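Local atomic coordinates of amino acid adenylation domain-containing protein (Bacillus stratosphericus LAMA 585, PDB entry 6ULY), a protein that probably selects an alpha-keto acid and activates it with ATP as the acyl adenylate in nonribosomal depsipeptide synthesis. Residues V305-I310 / S379-L383. Residues are numbered along the deposited sequence; the frame is centred on the assembly and turned at random.
Sequences VVPKTI and SFTEL
T381 lays both branches of its side chain over V305, the methyl on the valine side chain and the hydroxyl on its carbonyl. The two side chains cross at about a right angle, with T381 CG2 3.6 Å from V305 CG1; both methyls stand anti to their own backbone N, which in T381 leaves OG1 beside that N (chi1 -57°). T381 OG1, the other branch, donates a hydrogen bond of 2.7 Å to V305 O. The hydroxyl reaches this oxygen from above the carbonyl plane, 54° out of it, with a C=O...OG1 angle of 126°. The buried hydroxyl of T381 thus has a backbone acceptor just ahead of helix 307-317, whose N-cap is V306. In the first turn, the side chain of P307 passes that of T381 pointing the opposite way and brings its ring CD to 3.3 Å from T381 OG1, so the proline CD packs beside the hydroxyl that is bonded to the valine carbonyl. Further out, P307 CG lies 4.1 Å from S379 O, while S379 OG turns to T357 on the partner strand of the two-stranded antiparallel sheet formed by 355-359 and 377-381. In this adenylate-forming fold of the ANL superfamily, the contact joins that small sheet to the start of a helix that follows strand 297-301 of a large mixed sheet. From the helix side, I310 CD1 comes to 4.3 Å from T381 CG2, and both side chains also touch I346. Beyond the threonine, the packing reaches the ligand pocket: V305 CG2 and L383 CD2 meet at 4.2 Å, their side chains pointing opposite ways as they pass. V305 and L383 both touch the bound keto acyl adenylate, and L383 also packs on P329 and F331 of strand 327-333.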
loop_
_atom_site.group_PDB
_atom_site.type_symbol
_atom_site.label_atom_id
_atom_site.label_comp_id
_atom_site.label_asym_id
_atom_site.label_seq_id
_atom_site.Cartn_x
_atom_site.Cartn_y
_atom_site.Cartn_z
ATOM N N VAL A 305 10.196 -20.254 8.623
ATOM C CA VAL A 305 10.608 -21.326 9.523
ATOM C C VAL A 305 12.109 -21.518 9.338
ATOM O O VAL A 305 12.565 -21.924 8.267
ATOM C CB VAL A 305 9.839 -22.624 9.245
ATOM C CG1 VAL A 305 10.264 -23.723 10.218
ATOM C CG2 VAL A 305 8.339 -22.381 9.334
ATOM N N VAL A 306 12.874 -21.219 10.380
ATOM C CA VAL A 306 14.339 -21.249 10.310
ATOM C C VAL A 306 14.801 -22.642 10.706
ATOM O O VAL A 306 14.462 -23.113 11.804
ATOM C CB VAL A 306 14.956 -20.181 11.224
ATOM C CG1 VAL A 306 16.470 -20.188 11.089
ATOM C CG2 VAL A 306 14.388 -18.806 10.895
ATOM N N PRO A 307 15.576 -23.337 9.861
ATOM C CA PRO A 307 16.035 -24.685 10.238
ATOM C C PRO A 307 16.760 -24.737 11.574
ATOM O O PRO A 307 16.462 -25.602 12.408
ATOM C CB PRO A 307 16.955 -25.071 9.072
ATOM C CG PRO A 307 16.447 -24.285 7.910
ATOM C CD PRO A 307 15.945 -22.989 8.475
ATOM N N LYS A 308 17.714 -23.836 11.802
ATOM C CA LYS A 308 18.493 -23.907 13.032
ATOM C C LYS A 308 17.669 -23.550 14.263
ATOM O O LYS A 308 18.047 -23.931 15.374
ATOM C CB LYS A 308 19.719 -23.002 12.923
ATOM C CG LYS A 308 20.826 -23.609 12.071
ATOM C CD LYS A 308 22.038 -22.696 11.967
ATOM C CE LYS A 308 23.231 -23.435 11.378
ATOM N NZ LYS A 308 24.416 -22.553 11.193
ATOM N N THR A 309 16.551 -22.842 14.094
ATOM C CA THR A 309 15.687 -22.549 15.233
ATOM C C THR A 309 14.946 -23.800 15.689
ATOM O O THR A 309 14.901 -24.106 16.887
ATOM C CB THR A 309 14.693 -21.444 14.868
ATOM O OG1 THR A 309 15.394 -20.218 14.630
ATOM C CG2 THR A 309 13.682 -21.233 15.986
ATOM N N ILE A 310 14.357 -24.538 14.747
ATOM C CA ILE A 310 13.578 -25.715 15.116
ATOM C C ILE A 310 14.493 -26.829 15.606
ATOM O O ILE A 310 14.150 -27.562 16.541
ATOM C CB ILE A 310 12.701 -26.178 13.937
ATOM C CG1 ILE A 310 13.558 -26.498 12.712
ATOM C CG2 ILE A 310 11.661 -25.120 13.603
ATOM C CD1 ILE A 310 12.746 -26.842 11.472
ATOM N N SER A 379 19.570 -22.395 3.059
ATOM C CA SER A 379 18.788 -23.521 3.548
ATOM C C SER A 379 17.357 -23.066 3.787
ATOM O O SER A 379 17.122 -22.079 4.493
ATOM C CB SER A 379 19.385 -24.089 4.839
ATOM O OG SER A 379 20.617 -24.742 4.586
ATOM N N PHE A 380 16.408 -23.789 3.200
ATOM C CA PHE A 380 14.992 -23.506 3.359
ATOM C C PHE A 380 14.302 -24.680 4.037
ATOM O O PHE A 380 14.679 -25.840 3.849
ATOM C CB PHE A 380 14.321 -23.234 2.008
ATOM C CG PHE A 380 14.915 -22.080 1.255
ATOM C CD1 PHE A 380 14.683 -20.778 1.662
ATOM C CD2 PHE A 380 15.689 -22.296 0.129
ATOM C CE1 PHE A 380 15.224 -19.709 0.963
ATOM C CE2 PHE A 380 16.227 -21.234 -0.573
ATOM C CZ PHE A 380 15.995 -19.940 -0.150
ATOM N N THR A 381 13.280 -24.365 4.825
ATOM C CA THR A 381 12.465 -25.378 5.478
ATOM C C THR A 381 11.286 -25.725 4.578
ATOM O O THR A 381 10.473 -24.853 4.251
ATOM C CB THR A 381 11.970 -24.885 6.836
ATOM O OG1 THR A 381 13.090 -24.526 7.654
ATOM C CG2 THR A 381 11.143 -25.969 7.524
ATOM N N GLU A 382 11.197 -26.992 4.177
ATOM C CA GLU A 382 10.044 -27.444 3.413
ATOM C C GLU A 382 8.776 -27.279 4.239
ATOM O O GLU A 382 8.763 -27.531 5.448
ATOM C CB GLU A 382 10.214 -28.907 3.001
ATOM C CG GLU A 382 11.320 -29.149 1.987
ATOM C CD GLU A 382 11.362 -30.589 1.498
ATOM O OE1 GLU A 382 11.997 -31.434 2.167
ATOM O OE2 GLU A 382 10.750 -30.878 0.450
ATOM N N LEU A 383 7.705 -26.844 3.581
ATOM C CA LEU A 383 6.423 -26.640 4.237
ATOM C C LEU A 383 5.405 -27.712 3.874
ATOM O O LEU A 383 4.281 -27.683 4.387
ATOM C CB LEU A 383 5.881 -25.245 3.904
ATOM C CG LEU A 383 6.843 -24.102 4.258
ATOM C CD1 LEU A 383 6.204 -22.744 4.006
ATOM C CD2 LEU A 383 7.323 -24.197 5.708
#